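Side-chain contacts in hypothetical protein Rv2827c (Mycobacterium tuberculosis, PDB 1ZEL), which is of unknown function but probably binds DNA through a winged helix-turn-helix region and carries an AbiEi antitoxin-type C-terminal domain: residues Lys132-Pro135 against Asp136-Ser140; Pro179-Gly182 against Pro183-Leu187; Glu36-Thr39 against Gln40-Glu44; Leu157-Pro161 against Ala162-Arg166. All coordinates share one frame; numbering follows the deposited sequence.

Contact 1 of 4, residues Lys132-Pro135 against Asp136-Ser140; sequences KRLP and DGLAS. With FMT (formic acid), chain M.
The loop between strand 124-127 and strand 142-145 makes a type I beta turn at Pro135-Leu138, and Leu134, Pro135 and Leu138 meet across it. The residues from Asp136 on have helical backbone angles but lack the regular helical bonds. One backbone bond closes the turn: Leu138 N donates to Pro135 O at 2.9 Å, with an N-H...O angle of 157°. A weak bond from Ala139 N to Asp136 O follows.

Leu134 has CG opposite its backbone N (chi1 -177°), and its two methyls serve different partners. CD1 packs against Leu138 CD1 at 3.9 Å and also touches Leu138 CB. CD2 lies over the backbone of Ala139, 3.9 Å from its CA. The two leucines cross at about a right angle. Pro135 instead runs alongside Leu138, both pointing the same way, with Pro135 CD 4.0 Å from Leu138 CD1. Trp93 of helix 88-96 touches all three residues, and Leu138 also reaches Pro89, Pro68 and Val69.

A formic acid, probably from the crystallisation liquor, is bound at Gly137. Its O2 accepts a hydrogen bond from Gly137 N at 2.5 Å. That distance is unusually short, so its exact length is doubtful. The formic acid carbon lies 3.6 Å from Pro135 CB, and Lys70 N binds the same molecule.

The turn thus divides its chemistry. Its apolar side chains pack on Trp93, while the N-H of Gly137 is used by the bound formic acid molecule.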
loop_
_atom_site.group_PDB
_atom_site.type_symbol
_atom_site.label_atom_id
_atom_site.label_comp_id
_atom_site.label_asym_id
_atom_site.label_seq_id
_atom_site.Cartn_x
_atom_site.Cartn_y
_atom_site.Cartn_z
ATOM N N LYS A 132 -1.845 -16.313 0.846
ATOM C CA LYS A 132 -0.810 -15.837 -0.091
ATOM C C LYS A 132 0.535 -15.584 0.579
ATOM O O LYS A 132 0.607 -14.844 1.541
ATOM C CB LYS A 132 -1.257 -14.537 -0.778
ATOM C CG LYS A 132 -2.309 -14.711 -1.882
ATOM C CD LYS A 132 -1.725 -15.391 -3.130
ATOM C CE LYS A 132 -0.422 -14.710 -3.617
ATOM N NZ LYS A 132 0.141 -15.353 -4.847
ATOM N N ARG A 133 1.605 -16.184 0.030
ATOM C CA ARG A 133 2.926 -15.924 0.652
ATOM C C ARG A 133 3.600 -14.766 -0.045
ATOM O O ARG A 133 3.444 -14.566 -1.261
ATOM C CB ARG A 133 3.847 -17.131 0.660
ATOM N N LEU A 134 4.365 -14.003 0.740
ATOM C CA LEU A 134 5.156 -12.909 0.210
ATOM C C LEU A 134 6.437 -13.521 -0.347
ATOM O O LEU A 134 7.065 -14.311 0.342
ATOM C CB LEU A 134 5.497 -11.929 1.334
ATOM C CG LEU A 134 6.270 -10.668 0.945
ATOM C CD1 LEU A 134 5.399 -9.713 0.150
ATOM C CD2 LEU A 134 6.856 -9.982 2.173
ATOM N N PRO A 135 6.830 -13.168 -1.589
ATOM C CA PRO A 135 8.120 -13.667 -2.072
ATOM C C PRO A 135 9.238 -13.123 -1.176
ATOM O O PRO A 135 9.180 -11.964 -0.750
ATOM C CB PRO A 135 8.224 -13.094 -3.494
ATOM C CG PRO A 135 6.846 -12.701 -3.877
ATOM C CD PRO A 135 6.161 -12.316 -2.586
ATOM N N ASP A 136 10.231 -13.961 -0.879
ATOM C CA ASP A 136 11.268 -13.636 0.121
ATOM C C ASP A 136 12.054 -12.364 -0.197
ATOM O O ASP A 136 12.385 -11.585 0.712
ATOM C CB ASP A 136 12.232 -14.813 0.311
ATOM C CG ASP A 136 11.606 -15.966 1.090
ATOM O OD1 ASP A 136 12.234 -17.046 1.155
ATOM O OD2 ASP A 136 10.498 -15.797 1.646
ATOM N N GLY A 137 12.342 -12.154 -1.479
ATOM C CA GLY A 137 13.032 -10.942 -1.920
ATOM C C GLY A 137 12.326 -9.653 -1.534
ATOM O O GLY A 137 12.951 -8.596 -1.490
ATOM N N LEU A 138 11.030 -9.738 -1.224
ATOM C CA LEU A 138 10.220 -8.530 -1.001
ATOM C C LEU A 138 10.143 -8.062 0.450
ATOM O O LEU A 138 9.718 -6.931 0.711
ATOM C CB LEU A 138 8.801 -8.726 -1.552
ATOM C CG LEU A 138 8.484 -8.341 -2.997
ATOM C CD1 LEU A 138 6.993 -8.479 -3.200
ATOM C CD2 LEU A 138 8.863 -6.904 -3.300
ATOM N N ALA A 139 10.557 -8.915 1.388
ATOM C CA ALA A 139 10.409 -8.602 2.827
ATOM C C ALA A 139 11.019 -7.250 3.244
ATOM O O ALA A 139 10.451 -6.542 4.072
ATOM C CB ALA A 139 10.982 -9.736 3.676
ATOM N N SER A 140 12.164 -6.894 2.657
ATOM C CA SER A 140 12.852 -5.629 2.941
ATOM C C SER A 140 12.143 -4.406 2.386
ATOM O O SER A 140 12.542 -3.278 2.682
ATOM C CB SER A 140 14.260 -5.630 2.343
ATOM O OG SER A 140 15.120 -6.549 2.997
HETATM C C FMT M . 11.489 -13.948 -4.688
HETATM O O1 FMT M . 11.556 -13.518 -5.841
HETATM O O2 FMT M . 11.795 -13.307 -3.677
#

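Contact 2 of 4, residues Pro179-Gly182 against Pro183-Leu187; sequences PALG and PEALL
Leu181 packs on Ala185 where the chain enters helix 183-192. This apolar contact is made by CD2 and CB of Leu181 together: Leu181 CD2 lies 3.9 Å from Ala185 CB, and Leu181 CB is almost as near to the same methyl. The other branch, CD1, reaches the backbone of the first turn, 4.0 Å from Ala185 O. Leu181 has CG beside its own backbone N (chi1 -68°), which sets its two methyls over the side chain and the carbonyl of Ala185. Met103 and Ala105 also touch Leu181, and Leu222 of helix 216-223 packs on Ala185. The ring of Pro183 touches Tyr115 and Leu210.

The polar part is carried by the backbone. Leu186 N donates to Gly182 O at 2.9 Å, with an N-H...O angle of 159°. Leu186 CB lies 3.4 Å from the same oxygen. The next bond in the series runs from Leu187 N to Pro183 O.

Glu184 is buried, and its carboxylate finds its partners outside the two segments. Its OE2 accepts from Ser215 N and forms a salt bridge with Arg160 NH2.

Proline suits the first position of a helix, because the first-turn N-H groups have no acceptor within the helix and its ring nitrogen needs none. The arrangement is a helix N-terminus with a glycine N-cap, Gly182, followed by proline at N1, and it opens helix 183-192 in the AbiEi-type domain.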
loop_
_atom_site.group_PDB
_atom_site.type_symbol
_atom_site.label_atom_id
_atom_site.label_comp_id
_atom_site.label_asym_id
_atom_site.label_seq_id
_atom_site.Cartn_x
_atom_site.Cartn_y
_atom_site.Cartn_z
ATOM N N PRO A 179 -3.934 -2.096 -6.972
ATOM C CA PRO A 179 -5.100 -2.307 -6.101
ATOM C C PRO A 179 -4.784 -1.712 -4.734
ATOM O O PRO A 179 -3.637 -1.798 -4.285
ATOM C CB PRO A 179 -5.191 -3.827 -5.978
ATOM C CG PRO A 179 -4.323 -4.380 -7.019
ATOM C CD PRO A 179 -3.272 -3.368 -7.319
ATOM N N ALA A 180 -5.770 -1.050 -4.117
ATOM C CA ALA A 180 -5.570 -0.390 -2.834
ATOM C C ALA A 180 -6.862 -0.443 -2.027
ATOM O O ALA A 180 -7.981 -0.434 -2.588
ATOM C CB ALA A 180 -5.111 1.069 -3.038
ATOM N N LEU A 181 -6.700 -0.500 -0.707
ATOM C CA LEU A 181 -7.820 -0.524 0.211
ATOM C C LEU A 181 -8.577 0.790 0.100
ATOM O O LEU A 181 -7.962 1.852 -0.091
ATOM C CB LEU A 181 -7.331 -0.656 1.660
ATOM C CG LEU A 181 -6.664 -1.975 2.068
ATOM C CD1 LEU A 181 -6.467 -1.995 3.591
ATOM C CD2 LEU A 181 -7.432 -3.197 1.564
ATOM N N GLY A 182 -9.892 0.707 0.212
ATOM C CA GLY A 182 -10.703 1.898 0.307
ATOM C C GLY A 182 -10.745 2.403 1.745
ATOM O O GLY A 182 -10.095 1.839 2.629
ATOM N N PRO A 183 -11.508 3.482 1.988
ATOM C CA PRO A 183 -11.518 4.084 3.317
ATOM C C PRO A 183 -12.084 3.146 4.374
ATOM O O PRO A 183 -11.590 3.137 5.488
ATOM C CB PRO A 183 -12.419 5.312 3.161
ATOM C CG PRO A 183 -13.201 5.092 1.925
ATOM C CD PRO A 183 -12.339 4.226 1.029
ATOM N N GLU A 184 -13.115 2.374 4.032
ATOM C CA GLU A 184 -13.668 1.443 5.001
ATOM C C GLU A 184 -12.648 0.404 5.424
ATOM O O GLU A 184 -12.453 0.173 6.613
ATOM C CB GLU A 184 -14.948 0.782 4.476
ATOM C CG GLU A 184 -16.062 1.807 4.264
ATOM C CD GLU A 184 -16.184 2.251 2.817
ATOM O OE1 GLU A 184 -15.222 2.034 2.057
ATOM O OE2 GLU A 184 -17.241 2.810 2.446
ATOM N N ALA A 185 -11.958 -0.191 4.460
ATOM C CA ALA A 185 -10.987 -1.230 4.801
ATOM C C ALA A 185 -9.796 -0.625 5.530
ATOM O O ALA A 185 -9.241 -1.242 6.440
ATOM C CB ALA A 185 -10.564 -2.027 3.570
ATOM N N LEU A 186 -9.428 0.597 5.150
ATOM C CA LEU A 186 -8.379 1.309 5.862
ATOM C C LEU A 186 -8.771 1.532 7.320
ATOM O O LEU A 186 -7.993 1.227 8.227
ATOM C CB LEU A 186 -8.096 2.652 5.196
ATOM C CG LEU A 186 -7.157 3.568 5.979
ATOM C CD1 LEU A 186 -5.729 2.989 6.124
ATOM C CD2 LEU A 186 -7.160 4.886 5.292
ATOM N N LEU A 187 -9.985 2.023 7.546
ATOM C CA LEU A 187 -10.404 2.352 8.897
ATOM C C LEU A 187 -10.443 1.060 9.712
ATOM O O LEU A 187 -9.995 1.021 10.869
ATOM C CB LEU A 187 -11.775 3.033 8.896
ATOM C CG LEU A 187 -12.249 3.668 10.206
ATOM C CD1 LEU A 187 -13.152 4.885 9.926
ATOM C CD2 LEU A 187 -12.992 2.597 11.068
#

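Contact 3 of 4, residues Glu36-Thr39 against Gln40-Glu44; sequences EDLT and QRLTE
The guanidinium of Arg41 and the carboxylate of Asp37 form an i to i+4 salt bridge along one turn of helix, with their planes 61° from each other. Asp37 OD2 and a water lie at the edge of the guanidinium, in its plane. Asp37 OD1 approaches it obliquely. Arg41 NE donates to this OD1 at 3.0 Å in a bent bond (N-H...O 134°), from above the carboxylate plane. The water donates to Asp37 OD2 at 2.8 Å and accepts from Arg41 NH2 at 3.0 Å, so it links the two groups a second time. Asp37 has CG opposite its backbone N (chi1 179°), which sends the carboxylate toward the extended Arg41 chain. Arg41 NH2 has a further salt bridge to Asp28.

On the exposed surface, Gln40 NE2 donates to Glu44 OE2 at 2.8 Å. Leu38 CD2 and Leu42 CD1 touch at 4.1 Å. Regular backbone bonds join each residue from Glu36 to Thr39 with the one four places on.

Both leucines are buried. They pack on Val21 of helix 19-28, and on Ile55 and Ala54 of helix 51-61. These three helices, with strands 64-66 and 72-75, are consistent with the winged-helix region.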
loop_
_atom_site.group_PDB
_atom_site.type_symbol
_atom_site.label_atom_id
_atom_site.label_comp_id
_atom_site.label_asym_id
_atom_site.label_seq_id
_atom_site.Cartn_x
_atom_site.Cartn_y
_atom_site.Cartn_z
ATOM N N GLU A 36 12.550 -13.180 -19.411
ATOM C CA GLU A 36 12.019 -13.736 -20.647
ATOM C C GLU A 36 11.886 -12.668 -21.713
ATOM O O GLU A 36 12.114 -12.936 -22.893
ATOM C CB GLU A 36 10.648 -14.366 -20.396
ATOM C CG GLU A 36 10.655 -15.605 -19.478
ATOM C CD GLU A 36 10.559 -15.282 -17.968
ATOM O OE1 GLU A 36 10.760 -14.123 -17.553
ATOM O OE2 GLU A 36 10.279 -16.208 -17.185
ATOM N N ASP A 37 11.477 -11.465 -21.302
ATOM C CA ASP A 37 11.349 -10.325 -22.198
ATOM C C ASP A 37 12.734 -9.942 -22.723
ATOM O O ASP A 37 12.926 -9.706 -23.920
ATOM C CB ASP A 37 10.689 -9.147 -21.439
ATOM C CG ASP A 37 10.519 -7.873 -22.294
ATOM O OD1 ASP A 37 10.557 -7.953 -23.541
ATOM O OD2 ASP A 37 10.332 -6.769 -21.710
ATOM N N LEU A 38 13.708 -9.860 -21.840
ATOM C CA LEU A 38 15.063 -9.552 -22.291
ATOM C C LEU A 38 15.622 -10.638 -23.208
ATOM O O LEU A 38 16.245 -10.318 -24.221
ATOM C CB LEU A 38 16.011 -9.305 -21.106
ATOM C CG LEU A 38 17.228 -8.573 -21.673
ATOM C CD1 LEU A 38 17.047 -7.053 -21.579
ATOM C CD2 LEU A 38 18.474 -9.042 -21.031
ATOM N N THR A 39 15.408 -11.913 -22.864
ATOM C CA THR A 39 15.877 -13.038 -23.699
ATOM C C THR A 39 15.349 -12.940 -25.142
ATOM O O THR A 39 16.108 -13.123 -26.104
ATOM C CB THR A 39 15.476 -14.428 -23.092
ATOM O OG1 THR A 39 16.053 -14.566 -21.785
ATOM C CG2 THR A 39 15.978 -15.568 -23.946
ATOM N N GLN A 40 14.049 -12.680 -25.283
ATOM C CA GLN A 40 13.408 -12.532 -26.572
ATOM C C GLN A 40 13.981 -11.332 -27.339
ATOM O O GLN A 40 14.227 -11.422 -28.531
ATOM C CB GLN A 40 11.887 -12.395 -26.389
ATOM C CG GLN A 40 11.082 -12.083 -27.656
ATOM C CD GLN A 40 11.273 -13.083 -28.777
ATOM O OE1 GLN A 40 11.790 -14.188 -28.572
ATOM N NE2 GLN A 40 10.837 -12.705 -29.981
ATOM N N ARG A 41 14.195 -10.221 -26.649
ATOM C CA ARG A 41 14.737 -9.015 -27.274
ATOM C C ARG A 41 16.193 -9.236 -27.745
ATOM O O ARG A 41 16.611 -8.728 -28.787
ATOM C CB ARG A 41 14.707 -7.858 -26.277
ATOM C CG ARG A 41 13.296 -7.347 -26.007
ATOM C CD ARG A 41 13.302 -6.170 -25.033
ATOM N NE ARG A 41 11.943 -5.669 -24.813
ATOM C CZ ARG A 41 11.322 -4.774 -25.582
ATOM N NH1 ARG A 41 11.910 -4.246 -26.650
ATOM N NH2 ARG A 41 10.096 -4.388 -25.274
ATOM N N LEU A 42 16.966 -10.006 -26.993
ATOM C CA LEU A 42 18.310 -10.343 -27.463
ATOM C C LEU A 42 18.264 -11.091 -28.791
ATOM O O LEU A 42 18.970 -10.721 -29.742
ATOM C CB LEU A 42 19.058 -11.170 -26.419
ATOM C CG LEU A 42 19.478 -10.346 -25.200
ATOM C CD1 LEU A 42 19.905 -11.347 -24.134
ATOM C CD2 LEU A 42 20.618 -9.427 -25.590
ATOM N N THR A 43 17.431 -12.130 -28.844
ATOM C CA THR A 43 17.247 -12.971 -30.040
ATOM C C THR A 43 16.813 -12.130 -31.229
ATOM O O THR A 43 17.393 -12.234 -32.313
ATOM C CB THR A 43 16.198 -14.088 -29.773
ATOM O OG1 THR A 43 16.680 -14.963 -28.741
ATOM C CG2 THR A 43 15.933 -14.916 -31.038
ATOM N N GLU A 44 15.795 -11.302 -31.018
ATOM C CA GLU A 44 15.305 -10.364 -32.033
ATOM C C GLU A 44 16.373 -9.438 -32.598
ATOM O O GLU A 44 16.316 -9.077 -33.772
ATOM C CB GLU A 44 14.188 -9.506 -31.454
ATOM C CG GLU A 44 12.905 -10.278 -31.300
ATOM C CD GLU A 44 11.726 -9.412 -30.872
ATOM O OE1 GLU A 44 11.893 -8.174 -30.694
ATOM O OE2 GLU A 44 10.625 -9.988 -30.709
HETATM O O HOH W 1 8.305 -5.845 -23.323
#

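Contact 4 of 4, residues Leu157-Pro161 against Ala162-Arg166; sequences LAPRP and ALLVR
Pro159, just ahead of helix 161-166, meets Leu164 in its first turn, and the two side chains cross at a slant. Pro159 CG lies 3.7 Å from Leu164 CD2 and nearly as close to CD1, so the ring sits against both methyls. Pro159 CB touches Leu163 CD2 more loosely, at 4.4 Å. Trp174 packs on both Pro159 and Leu164. Pro159 and Leu163 also pack on Pro183 of helix 183-192, and Leu163 touches Asp213, one of the residues at the bound sodium ion.

Arg160 is the N-cap. Its O accepts from Leu164 N at 3.1 Å, nearly straight (N-H...O 164°), and more weakly from Leu163 N. Its side chain bends at chi3 (20°), which brings the guanidinium back over Leu163. Leu163 CB lies 3.7 Å above one face, toward the rim, and 3.9 Å from Arg160 NH1.

Pro161 opens the helix. Its O accepts from Val165 N at 3.1 Å, and Val165 CG2 lies 3.5 Å from the same oxygen.

The Arg160 carbonyl thus starts the helical bonding, while one guanidinium face has apolar contact. Its NH2 pairs outside the two segments, with Glu184, which probably helps to keep that face against Leu163.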
loop_
_atom_site.group_PDB
_atom_site.type_symbol
_atom_site.label_atom_id
_atom_site.label_comp_id
_atom_site.label_asym_id
_atom_site.label_seq_id
_atom_site.Cartn_x
_atom_site.Cartn_y
_atom_site.Cartn_z
ATOM N N LEU A 157 -13.200 -4.589 -0.306
ATOM C CA LEU A 157 -11.938 -4.003 0.174
ATOM C C LEU A 157 -11.567 -2.706 -0.524
ATOM O O LEU A 157 -11.155 -1.712 0.114
ATOM C CB LEU A 157 -10.802 -5.030 0.066
ATOM C CG LEU A 157 -10.946 -6.188 1.084
ATOM C CD1 LEU A 157 -9.953 -7.284 0.820
ATOM C CD2 LEU A 157 -10.769 -5.665 2.472
ATOM N N ALA A 158 -11.796 -2.697 -1.832
ATOM C CA ALA A 158 -11.502 -1.566 -2.694
ATOM C C ALA A 158 -12.480 -0.411 -2.429
ATOM O O ALA A 158 -13.595 -0.651 -1.981
ATOM C CB ALA A 158 -11.623 -2.031 -4.154
ATOM N N PRO A 159 -12.082 0.844 -2.709
ATOM C CA PRO A 159 -13.049 1.912 -2.512
ATOM C C PRO A 159 -14.242 1.718 -3.442
ATOM O O PRO A 159 -14.116 1.061 -4.484
ATOM C CB PRO A 159 -12.278 3.172 -2.916
ATOM C CG PRO A 159 -11.260 2.672 -3.856
ATOM C CD PRO A 159 -10.806 1.371 -3.211
ATOM N N ARG A 160 -15.392 2.252 -3.047
ATOM C CA ARG A 160 -16.520 2.253 -3.945
ATOM C C ARG A 160 -16.189 3.138 -5.131
ATOM O O ARG A 160 -15.741 4.270 -4.931
ATOM C CB ARG A 160 -17.776 2.761 -3.229
ATOM C CG ARG A 160 -18.368 1.736 -2.274
ATOM C CD ARG A 160 -19.199 2.362 -1.150
ATOM N NE ARG A 160 -19.669 3.720 -1.400
ATOM C CZ ARG A 160 -19.227 4.810 -0.760
ATOM N NH1 ARG A 160 -19.746 5.986 -1.092
ATOM N NH2 ARG A 160 -18.274 4.741 0.203
ATOM N N PRO A 161 -16.384 2.627 -6.362
ATOM C CA PRO A 161 -16.222 3.492 -7.537
ATOM C C PRO A 161 -16.946 4.834 -7.407
ATOM O O PRO A 161 -16.374 5.848 -7.788
ATOM C CB PRO A 161 -16.822 2.665 -8.666
ATOM C CG PRO A 161 -16.506 1.226 -8.238
ATOM C CD PRO A 161 -16.748 1.244 -6.751
ATOM N N ALA A 162 -18.184 4.843 -6.902
ATOM C CA ALA A 162 -18.927 6.106 -6.767
ATOM C C ALA A 162 -18.226 7.085 -5.846
ATOM O O ALA A 162 -18.350 8.303 -6.030
ATOM C CB ALA A 162 -20.360 5.868 -6.288
ATOM N N LEU A 163 -17.509 6.560 -4.843
ATOM C CA LEU A 163 -16.734 7.391 -3.934
ATOM C C LEU A 163 -15.572 8.037 -4.705
ATOM O O LEU A 163 -15.372 9.254 -4.620
ATOM C CB LEU A 163 -16.227 6.598 -2.701
ATOM C CG LEU A 163 -15.250 7.433 -1.849
ATOM C CD1 LEU A 163 -15.973 8.495 -1.007
ATOM C CD2 LEU A 163 -14.330 6.586 -0.995
ATOM N N LEU A 164 -14.821 7.221 -5.453
ATOM C CA LEU A 164 -13.732 7.731 -6.300
ATOM C C LEU A 164 -14.186 8.893 -7.183
ATOM O O LEU A 164 -13.496 9.919 -7.251
ATOM C CB LEU A 164 -13.101 6.614 -7.141
ATOM C CG LEU A 164 -12.414 5.526 -6.302
ATOM C CD1 LEU A 164 -11.895 4.415 -7.215
ATOM C CD2 LEU A 164 -11.281 6.092 -5.383
ATOM N N VAL A 165 -15.344 8.740 -7.831
ATOM C CA VAL A 165 -15.899 9.776 -8.709
ATOM C C VAL A 165 -16.196 11.073 -7.932
ATOM O O VAL A 165 -15.806 12.181 -8.364
ATOM C CB VAL A 165 -17.186 9.261 -9.442
ATOM C CG1 VAL A 165 -17.878 10.374 -10.167
ATOM C CG2 VAL A 165 -16.816 8.165 -10.415
ATOM N N ARG A 166 -16.876 10.933 -6.796
ATOM C CA ARG A 166 -17.204 12.070 -5.930
ATOM C C ARG A 166 -15.936 12.743 -5.427
ATOM O O ARG A 166 -15.907 13.959 -5.262
ATOM C CB ARG A 166 -18.087 11.628 -4.751
ATOM C CG ARG A 166 -18.330 12.685 -3.656
ATOM C CD ARG A 166 -19.071 13.906 -4.244
ATOM N NE ARG A 166 -19.222 15.012 -3.288
ATOM C CZ ARG A 166 -18.264 15.885 -2.964
ATOM N NH1 ARG A 166 -17.047 15.796 -3.504
ATOM N NH2 ARG A 166 -18.524 16.854 -2.091
#

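How the contacts relate
Contact 2 is fully buried, contacts 3 and 4 are partly buried, and contact 1 is a surface turn. Contacts 2 and 4 are neighbours, with centres about 10 Å apart. Both are proline-led helix starts, on successive helices. They join through a probable hydrogen bond from Gly182 N to Leu157 O, packing of Pro183 CG on Leu163 CD2, and an ion pair. Contact 1 belongs to the same AbiEi-type region but touches neither, and sits across the chain's centre from contact 4. Contact 3 is remote, about 40 Å from contact 4 between centres. All four have backbone bonds and apolar packing; contact 3 adds a salt bridge, and contact 4 a guanidinium face on an aliphatic carbon.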